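Local atomic coordinates of VWFA domain-containing protein (Alicyclobacillus acidocaldarius subsp. acidocaldarius, PDB entry 3RAG), a protein that is of unknown function but has a von Willebrand factor A fold and binds a sodium ion at what is probably its metal-ion-dependent adhesion site. Residues V40-G45 / H88-M93; S175-P180 / I218-D223; P180-G183 / T187-V190; Q191-E196 / L226-N231. One frame throughout, in Å; residues are numbered along the deposited sequence.

Interaction 1: residues V40-G45 / H88-M93; sequences VVNVIG and HQTMQM
Asn42 on strand 40-46 and Thr90 on helix 79-106 reach for each other from opposite directions. Val40 adds a smaller contact beside them. The amide of Asn42 meets both branches of the threonine. Its CG lies 4.0 Å from Thr90 OG1, and the same CG is 4.0 Å from Thr90 CG2. The Asn42 side chain leaves the strand with CG anti to its carbonyl carbon (chi1 -68°), which carries the amide out to the helix. In Thr90, OG1 sits between the backbone N and the carbonyl carbon (chi1 56°). This turns the hydroxyl back along the helix, where it hydrogen-bonds to Met86 O one turn earlier. A weaker bond joins it to Thr87 O. The hydroxyl also lies near the Asn42 amide, while the methyl CG2 packs against the same amide. Val40 CG1 approaches the branch point of the threonine, 4.2 Å from Thr90 CB, and the same valine also touches Thr94. Backbones stay well apart, with 7.8 Å between Val40 CA and Thr90 CA. All three touching residues are buried. Met70 touches both Asn42 and Thr90, and Gln12 and Leu14 of strand 10-17 flank Asn42. Val41 and Val43 instead contact helix 58-66. Strand 40-46 is thus covered by helices on both faces, as expected of the three-layer alpha/beta sandwich of von Willebrand factor A domains.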
# COMPACT_ATOMS: atom_id res chain seq x y z
N VAL A 40 -6.12 -2.55 -2.57
CA VAL A 40 -6.37 -1.18 -2.12
C VAL A 40 -5.07 -0.41 -2.35
O VAL A 40 -3.99 -0.91 -2.02
CB VAL A 40 -6.74 -1.14 -0.62
CG1 VAL A 40 -6.54 0.28 -0.05
CG2 VAL A 40 -8.19 -1.65 -0.42
N VAL A 41 -5.18 0.80 -2.93
CA VAL A 41 -3.98 1.60 -3.21
C VAL A 41 -4.00 2.82 -2.29
O VAL A 41 -4.96 3.60 -2.31
CB VAL A 41 -3.93 2.08 -4.69
CG1 VAL A 41 -2.61 2.82 -4.99
CG2 VAL A 41 -4.09 0.88 -5.63
N ASN A 42 -2.96 2.94 -1.47
CA ASN A 42 -2.78 4.08 -0.56
C ASN A 42 -1.63 4.95 -1.07
O ASN A 42 -0.70 4.45 -1.72
CB ASN A 42 -2.40 3.57 0.84
CG ASN A 42 -3.54 2.82 1.52
OD1 ASN A 42 -3.32 1.82 2.24
ND2 ASN A 42 -4.73 3.29 1.32
N VAL A 43 -1.70 6.26 -0.82
CA VAL A 43 -0.64 7.15 -1.29
C VAL A 43 -0.19 8.08 -0.17
O VAL A 43 -1.02 8.74 0.48
CB VAL A 43 -1.12 8.03 -2.46
CG1 VAL A 43 0.07 8.87 -3.03
CG2 VAL A 43 -1.78 7.17 -3.56
N ILE A 44 1.12 8.13 0.04
CA ILE A 44 1.70 9.14 0.91
C ILE A 44 2.43 10.16 0.05
O ILE A 44 3.37 9.82 -0.69
CB ILE A 44 2.69 8.53 1.91
CG1 ILE A 44 1.94 7.63 2.91
CG2 ILE A 44 3.49 9.63 2.62
CD1 ILE A 44 2.86 6.82 3.87
N GLY A 45 1.99 11.42 0.14
CA GLY A 45 2.69 12.51 -0.53
C GLY A 45 3.62 13.16 0.50
O GLY A 45 3.27 13.25 1.68
N HIS A 88 -2.98 -0.09 8.58
CA HIS A 88 -3.95 -0.65 9.54
C HIS A 88 -5.39 -0.14 9.36
O HIS A 88 -6.35 -0.93 9.40
CB HIS A 88 -3.45 -0.48 10.98
CG HIS A 88 -2.35 -1.44 11.33
ND1 HIS A 88 -2.57 -2.79 11.49
CD2 HIS A 88 -1.03 -1.24 11.54
CE1 HIS A 88 -1.42 -3.39 11.79
NE2 HIS A 88 -0.48 -2.47 11.83
N GLN A 89 -5.56 1.16 9.15
CA GLN A 89 -6.91 1.67 9.03
C GLN A 89 -7.62 1.16 7.77
O GLN A 89 -8.80 0.82 7.82
CB GLN A 89 -6.92 3.20 9.14
CG GLN A 89 -8.26 3.83 9.12
CD GLN A 89 -8.18 5.32 9.45
OE1 GLN A 89 -7.20 5.78 10.05
NE2 GLN A 89 -9.20 6.07 9.05
N THR A 90 -6.92 1.10 6.63
CA THR A 90 -7.55 0.58 5.42
C THR A 90 -7.77 -0.95 5.49
O THR A 90 -8.78 -1.45 5.01
CB THR A 90 -6.76 0.97 4.10
OG1 THR A 90 -5.40 0.51 4.19
CG2 THR A 90 -6.78 2.49 3.87
N MSE A 91 -6.84 -1.69 6.12
CA MSE A 91 -7.03 -3.13 6.36
C MSE A 91 -8.29 -3.33 7.22
O MSE A 91 -9.16 -4.16 6.91
CB MSE A 91 -5.78 -3.78 7.02
CG MSE A 91 -5.91 -5.28 7.45
SE MSE A 91 -4.33 -6.21 7.59
CE MSE A 91 -3.26 -4.76 7.58
N GLN A 92 -8.42 -2.52 8.25
CA GLN A 92 -9.61 -2.61 9.11
C GLN A 92 -10.90 -2.35 8.33
O GLN A 92 -11.85 -3.12 8.45
CB GLN A 92 -9.52 -1.65 10.29
CG GLN A 92 -10.75 -1.76 11.20
CD GLN A 92 -10.73 -0.79 12.37
OE1 GLN A 92 -10.09 0.26 12.32
NE2 GLN A 92 -11.44 -1.14 13.43
N MSE A 93 -10.94 -1.29 7.53
CA MSE A 93 -12.13 -1.02 6.73
C MSE A 93 -12.48 -2.14 5.74
O MSE A 93 -13.65 -2.50 5.57
CB MSE A 93 -12.02 0.35 6.02
CG MSE A 93 -12.19 1.53 6.99
SE MSE A 93 -12.05 3.20 6.27
CE MSE A 93 -10.32 3.28 5.87

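Interaction 2: residues S175-P180 / I218-D223; sequences SVIAFP and IDHAAD
Ile177 meets His220 with CG2 and CD1, and Ala221 with CD1. The methyl CG2 lies over one face of the His220 imidazole, 4.0 Å above the plane and displaced toward the rim. Its nearest ring atom is His220 CE1, at 4.1 Å from Ile177 CG2. The longer branch runs under the root of the histidine toward the helix backbone. Ile177 CD1 comes within 4.0 Å of His220 CB and reaches Ala221 N at 3.9 Å. The apolar pair Ile177 CD1 and Ala221 CB closes at 4.1 Å. Both branches point at the helix because CG1 stands between the backbone N and the carbonyl carbon (chi1 66°), with CG2 beside the N. The two larger side chains cross obliquely. Here strand 172-179 of the central sheet packs against helix 214-232, a sheet-to-helix layer of the von Willebrand factor A fold. The histidine holds CG anti to its backbone N (chi1 -172°), and this swings the ring off the helix and across the isoleucine. The ring's ND1 hydrogen-bonds to the hydroxyl of Thr187, just before strand 188-194. That bond probably limits rotation of the ring and helps keep its face against the methyl group. Leu224, one turn further along the helix, and Leu189 of the neighbouring strand also touch Ile177. On another side of the helix, Asp219 forms a salt bridge with Arg33 of helix 27-36.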
# COMPACT_ATOMS: atom_id res chain seq x y z
N SER A 175 6.92 -6.67 -0.97
CA SER A 175 7.84 -6.49 -2.10
C SER A 175 8.04 -4.99 -2.25
O SER A 175 7.17 -4.19 -1.85
CB SER A 175 7.20 -7.06 -3.37
OG SER A 175 7.99 -6.77 -4.51
N VAL A 176 9.18 -4.58 -2.80
CA VAL A 176 9.43 -3.16 -2.98
C VAL A 176 9.80 -2.91 -4.44
O VAL A 176 10.59 -3.66 -5.04
CB VAL A 176 10.60 -2.69 -2.07
CG1 VAL A 176 10.93 -1.21 -2.32
CG2 VAL A 176 10.29 -2.98 -0.58
N ILE A 177 9.20 -1.89 -5.02
CA ILE A 177 9.65 -1.45 -6.32
C ILE A 177 9.95 0.03 -6.29
O ILE A 177 9.41 0.77 -5.46
CB ILE A 177 8.65 -1.77 -7.44
CG1 ILE A 177 7.38 -1.00 -7.28
CG2 ILE A 177 8.31 -3.24 -7.49
CD1 ILE A 177 6.33 -1.46 -8.30
N ALA A 178 10.83 0.44 -7.20
CA ALA A 178 11.18 1.83 -7.39
C ALA A 178 10.71 2.28 -8.77
O ALA A 178 10.69 1.50 -9.71
CB ALA A 178 12.70 2.00 -7.31
N PHE A 179 10.35 3.56 -8.88
CA PHE A 179 10.00 4.14 -10.16
C PHE A 179 10.59 5.54 -10.21
O PHE A 179 10.41 6.33 -9.28
CB PHE A 179 8.47 4.15 -10.40
CG PHE A 179 7.66 4.96 -9.40
CD1 PHE A 179 7.19 6.22 -9.75
CD2 PHE A 179 7.36 4.46 -8.14
CE1 PHE A 179 6.43 6.97 -8.86
CE2 PHE A 179 6.57 5.21 -7.22
CZ PHE A 179 6.11 6.46 -7.58
N PRO A 180 11.31 5.86 -11.28
CA PRO A 180 11.54 5.04 -12.49
C PRO A 180 12.58 3.93 -12.28
O PRO A 180 13.12 3.78 -11.19
CB PRO A 180 12.08 6.06 -13.49
CG PRO A 180 12.78 7.08 -12.65
CD PRO A 180 11.99 7.17 -11.36
N ILE A 218 2.29 1.44 -10.39
CA ILE A 218 1.09 0.81 -9.85
C ILE A 218 0.73 -0.48 -10.62
O ILE A 218 0.38 -1.49 -10.02
CB ILE A 218 -0.10 1.80 -9.83
CG1 ILE A 218 0.22 2.92 -8.82
CG2 ILE A 218 -1.39 1.09 -9.41
CD1 ILE A 218 -0.81 4.06 -8.83
N ASP A 219 0.80 -0.43 -11.94
CA ASP A 219 0.53 -1.64 -12.74
C ASP A 219 1.52 -2.78 -12.41
O ASP A 219 1.13 -3.94 -12.27
CB ASP A 219 0.64 -1.30 -14.23
CG ASP A 219 -0.62 -0.56 -14.75
OD1 ASP A 219 -1.75 -0.86 -14.29
OD2 ASP A 219 -0.45 0.30 -15.64
N HIS A 220 2.79 -2.44 -12.27
CA HIS A 220 3.78 -3.45 -11.88
C HIS A 220 3.44 -4.04 -10.51
O HIS A 220 3.44 -5.26 -10.33
CB HIS A 220 5.19 -2.83 -11.90
CG HIS A 220 6.29 -3.83 -11.69
ND1 HIS A 220 7.62 -3.46 -11.59
CD2 HIS A 220 6.26 -5.18 -11.54
CE1 HIS A 220 8.36 -4.53 -11.41
NE2 HIS A 220 7.56 -5.59 -11.36
N ALA A 221 3.12 -3.18 -9.56
CA ALA A 221 2.73 -3.63 -8.23
C ALA A 221 1.53 -4.58 -8.27
O ALA A 221 1.51 -5.61 -7.60
CB ALA A 221 2.42 -2.41 -7.33
N ALA A 222 0.51 -4.23 -9.05
CA ALA A 222 -0.68 -5.07 -9.10
C ALA A 222 -0.34 -6.42 -9.71
O ALA A 222 -0.83 -7.45 -9.26
CB ALA A 222 -1.79 -4.38 -9.90
N ASP A 223 0.51 -6.39 -10.74
CA ASP A 223 0.99 -7.62 -11.37
C ASP A 223 1.68 -8.54 -10.36
O ASP A 223 1.46 -9.75 -10.36
CB ASP A 223 1.97 -7.33 -12.52
CG ASP A 223 1.27 -6.97 -13.82
OD1 ASP A 223 0.02 -6.87 -13.82
OD2 ASP A 223 1.95 -6.79 -14.85

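Interaction 3: residues P180-G183 / T187-V190; sequences PGKG and TRLV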
# COMPACT_ATOMS: atom_id res chain seq x y z
N PRO A 180 11.31 5.86 -11.28
CA PRO A 180 11.54 5.04 -12.49
C PRO A 180 12.58 3.93 -12.28
O PRO A 180 13.12 3.78 -11.19
CB PRO A 180 12.08 6.06 -13.49
CG PRO A 180 12.78 7.08 -12.65
CD PRO A 180 11.99 7.17 -11.36
N GLY A 181 12.84 3.15 -13.33
CA GLY A 181 13.75 2.01 -13.24
C GLY A 181 15.17 2.35 -13.67
O GLY A 181 15.47 3.51 -13.95
N LYS A 182 16.03 1.33 -13.71
CA LYS A 182 17.43 1.54 -14.09
C LYS A 182 17.51 1.92 -15.55
O LYS A 182 16.70 1.44 -16.37
CB LYS A 182 18.25 0.25 -13.88
CG LYS A 182 18.07 -0.39 -12.51
CD LYS A 182 18.82 -1.73 -12.41
CE LYS A 182 18.48 -2.45 -11.11
NZ LYS A 182 19.24 -3.71 -10.94
N GLY A 183 18.50 2.73 -15.91
CA GLY A 183 18.65 3.15 -17.28
C GLY A 183 17.35 3.76 -17.78
O GLY A 183 16.86 4.74 -17.22
N THR A 187 10.33 0.79 -14.16
CA THR A 187 10.35 0.44 -12.73
C THR A 187 11.51 -0.50 -12.47
O THR A 187 12.09 -1.09 -13.40
CB THR A 187 9.07 -0.27 -12.28
OG1 THR A 187 9.07 -1.62 -12.81
CG2 THR A 187 7.82 0.51 -12.71
N ARG A 188 11.85 -0.63 -11.21
CA ARG A 188 12.91 -1.55 -10.82
C ARG A 188 12.38 -2.39 -9.67
O ARG A 188 11.85 -1.86 -8.69
CB ARG A 188 14.12 -0.75 -10.35
CG ARG A 188 15.33 -1.57 -9.99
CD ARG A 188 16.25 -0.74 -9.07
NE ARG A 188 16.45 0.64 -9.55
CZ ARG A 188 17.65 1.17 -9.81
NH1 ARG A 188 17.75 2.41 -10.25
NH2 ARG A 188 18.75 0.44 -9.62
N LEU A 189 12.48 -3.72 -9.78
CA LEU A 189 12.11 -4.55 -8.64
C LEU A 189 13.25 -4.49 -7.63
O LEU A 189 14.35 -4.96 -7.89
CB LEU A 189 11.88 -5.99 -9.09
CG LEU A 189 11.50 -6.95 -7.95
CD1 LEU A 189 10.11 -6.63 -7.43
CD2 LEU A 189 11.58 -8.40 -8.43
N VAL A 190 12.98 -3.91 -6.46
CA VAL A 190 14.01 -3.78 -5.43
C VAL A 190 14.16 -5.08 -4.63
O VAL A 190 15.29 -5.55 -4.36
CB VAL A 190 13.72 -2.57 -4.49
CG1 VAL A 190 14.79 -2.46 -3.41
CG2 VAL A 190 13.68 -1.30 -5.31
O HOH W 1 16.54 4.34 -11.80
O HOH W 2 14.88 -1.47 -13.84
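The backbones of Pro180 and Thr187 meet where the chain turns from strand 172-179 into its antiparallel neighbour, strand 188-194. This is a beta hairpin at the edge of the von Willebrand factor A sheet. Pro180 follows a cis peptide bond, and its C lies 4.2 Å from Thr187 CA. Gly181 comes closer. Its CA makes a CA-H...O contact of 3.5 Å to Thr187 O, so the two backbones pass tightly here. Lys182 N is linked to Thr187 O through one water, which accepts from the amide and donates to the carbonyl. The Lys182 side chain then crosses Arg188 at about a right angle. Its CG sits 3.0 Å above the guanidinium plane, over the centre. This is closer than normal packing, and the exact placing of the two side chains is doubtful. Arg188 holds CG anti to its backbone N (chi1 -176°) and bends at chi3, laying the guanidinium under the lysine. Glu205 probably offsets the two positive charges, with a salt bridge to Arg188 and a weak, long ion pair to Lys182. Lys182 NZ and Arg188 NH2 are 4.4 Å apart.

Interaction 4: residues Q191-E196 / L226-N231; sequences QPFSSE and LSHARN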
# COMPACT_ATOMS: atom_id res chain seq x y z
N GLN A 191 13.03 -5.66 -4.24
CA GLN A 191 13.06 -7.00 -3.68
C GLN A 191 11.78 -7.71 -4.03
O GLN A 191 10.73 -7.09 -4.13
CB GLN A 191 13.23 -6.95 -2.17
CG GLN A 191 11.98 -6.41 -1.42
CD GLN A 191 12.09 -6.64 0.07
OE1 GLN A 191 11.23 -7.30 0.70
NE2 GLN A 191 13.16 -6.13 0.66
N PRO A 192 11.88 -9.02 -4.22
CA PRO A 192 10.68 -9.84 -4.41
C PRO A 192 9.98 -9.97 -3.07
O PRO A 192 10.53 -9.55 -2.06
CB PRO A 192 11.23 -11.20 -4.87
CG PRO A 192 12.65 -11.22 -4.40
CD PRO A 192 13.12 -9.79 -4.42
N PHE A 193 8.78 -10.55 -3.06
CA PHE A 193 8.07 -10.76 -1.79
C PHE A 193 8.87 -11.51 -0.74
O PHE A 193 9.47 -12.56 -1.02
CB PHE A 193 6.75 -11.48 -2.03
CG PHE A 193 5.71 -10.63 -2.68
CD1 PHE A 193 5.05 -9.65 -1.96
CD2 PHE A 193 5.41 -10.78 -4.03
CE1 PHE A 193 4.09 -8.85 -2.56
CE2 PHE A 193 4.44 -9.98 -4.63
CZ PHE A 193 3.78 -9.03 -3.89
N SER A 194 8.87 -10.97 0.47
CA SER A 194 9.60 -11.56 1.57
C SER A 194 8.95 -11.14 2.88
O SER A 194 8.19 -10.18 2.92
CB SER A 194 11.06 -11.08 1.54
OG SER A 194 11.74 -11.48 2.72
N SER A 195 9.25 -11.85 3.96
CA SER A 195 8.74 -11.45 5.26
C SER A 195 9.54 -10.28 5.84
O SER A 195 9.17 -9.72 6.85
CB SER A 195 8.80 -12.63 6.24
OG SER A 195 10.10 -13.18 6.21
N GLU A 196 10.66 -9.94 5.21
CA GLU A 196 11.46 -8.80 5.67
C GLU A 196 11.87 -7.87 4.54
O GLU A 196 11.85 -8.24 3.37
CB GLU A 196 12.71 -9.27 6.43
CG GLU A 196 12.40 -9.87 7.79
CD GLU A 196 13.56 -9.75 8.76
OE1 GLU A 196 13.67 -8.71 9.45
OE2 GLU A 196 14.37 -10.70 8.81
N LEU A 226 -0.88 -10.13 -7.98
CA LEU A 226 -1.66 -11.17 -8.64
C LEU A 226 -0.82 -12.43 -8.90
O LEU A 226 -1.32 -13.54 -8.74
CB LEU A 226 -2.28 -10.64 -9.93
CG LEU A 226 -3.29 -9.49 -9.72
CD1 LEU A 226 -3.79 -8.94 -11.05
CD2 LEU A 226 -4.47 -9.91 -8.84
N SER A 227 0.44 -12.25 -9.29
CA SER A 227 1.33 -13.40 -9.49
C SER A 227 1.59 -14.11 -8.17
O SER A 227 1.66 -15.34 -8.12
CB SER A 227 2.67 -12.96 -10.08
OG SER A 227 2.48 -12.32 -11.32
N HIS A 228 1.75 -13.32 -7.11
CA HIS A 228 2.00 -13.90 -5.80
C HIS A 228 0.80 -14.73 -5.33
O HIS A 228 0.96 -15.85 -4.82
CB HIS A 228 2.33 -12.82 -4.78
CG HIS A 228 2.84 -13.35 -3.48
ND1 HIS A 228 3.94 -14.18 -3.39
CD2 HIS A 228 2.38 -13.20 -2.21
CE1 HIS A 228 4.15 -14.49 -2.13
NE2 HIS A 228 3.21 -13.93 -1.39
N ALA A 229 -0.40 -14.18 -5.52
CA ALA A 229 -1.63 -14.89 -5.15
C ALA A 229 -1.71 -16.26 -5.81
O ALA A 229 -2.17 -17.23 -5.20
CB ALA A 229 -2.85 -14.07 -5.53
N ARG A 230 -1.28 -16.33 -7.07
CA ARG A 230 -1.30 -17.59 -7.81
C ARG A 230 -0.22 -18.54 -7.29
O ARG A 230 -0.44 -19.74 -7.18
CB ARG A 230 -1.13 -17.34 -9.31
CG ARG A 230 -2.18 -16.41 -9.90
CD ARG A 230 -2.14 -16.39 -11.43
NE ARG A 230 -0.85 -15.91 -11.94
CZ ARG A 230 -0.62 -14.68 -12.39
NH1 ARG A 230 -1.59 -13.77 -12.39
NH2 ARG A 230 0.59 -14.36 -12.83
N ASN A 231 0.94 -18.00 -6.95
CA ASN A 231 2.01 -18.79 -6.36
C ASN A 231 1.58 -19.37 -5.01
O ASN A 231 1.81 -20.54 -4.72
CB ASN A 231 3.29 -17.97 -6.20
CG ASN A 231 3.92 -17.62 -7.54
OD1 ASN A 231 3.73 -18.32 -8.54
ND2 ASN A 231 4.69 -16.54 -7.57
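Phe193 and His228 alone carry this contact, chiefly through an offset stack of their rings. The ring centroids are 4.3 Å apart and the planes meet at 23°. The pair joins the edge strand 188-194 to helix 214-232, which covers one face of the sheet in this von Willebrand factor A fold. The overlap is uneven. Phe193 CG stands 4.0 Å above the His228 ring, over its centre. Relative to the Phe193 ring, His228 CG lies 3.7 Å above the plane, displaced toward the rim. The benzene ring therefore slides past the imidazole toward the helix, and its leading atom CE2 comes to 3.5 Å from His228 CB. At the other end, Phe193 CB lies over the imidazole face in a CH-pi contact, 4.2 Å from the ring centroid. His228 presents its face because CG is anti to its backbone N (chi1 -170°), which extends the ring from the helix toward the strand. Phe193 has CG beside its own N and points across to meet it. Leu224 and Leu225 on the helix also touch Phe193, as does Ser175 on the neighbouring strand. The imidazole has a second aromatic partner, His136, whose ring meets it edge-to-face. Both stacked residues remain partly exposed, so the pair lies near the surface. The chain turns a corner at Phe193. Just beyond it an ST turn forms: Ser194 OG accepts a hydrogen bond from Glu196 N at 3.1 Å, with an almost straight N-H...O angle of 175°.

All four contacts reach one mixed sheet. Interactions 2 and 4 bind helix 214-232 to strands 172-179 and 188-194, with centres 12 Å apart. Interaction 3 turns one of these strands into the other and shares Pro180 with interaction 2. The two also meet at Val176 O and Val190 N, 2.8 Å apart, a probable hydrogen bond between the strands. Ser175 OG reaches Gln191 O at 2.8 Å, joining interactions 2 and 4. Interaction 1 lies on another part of the sheet, its centre 16 Å from that of interaction 2. The sodium ion is held by Asp18, Ser144 and Ser146, and the Pro180 side chain of interactions 2 and 3 is about 8 Å from it.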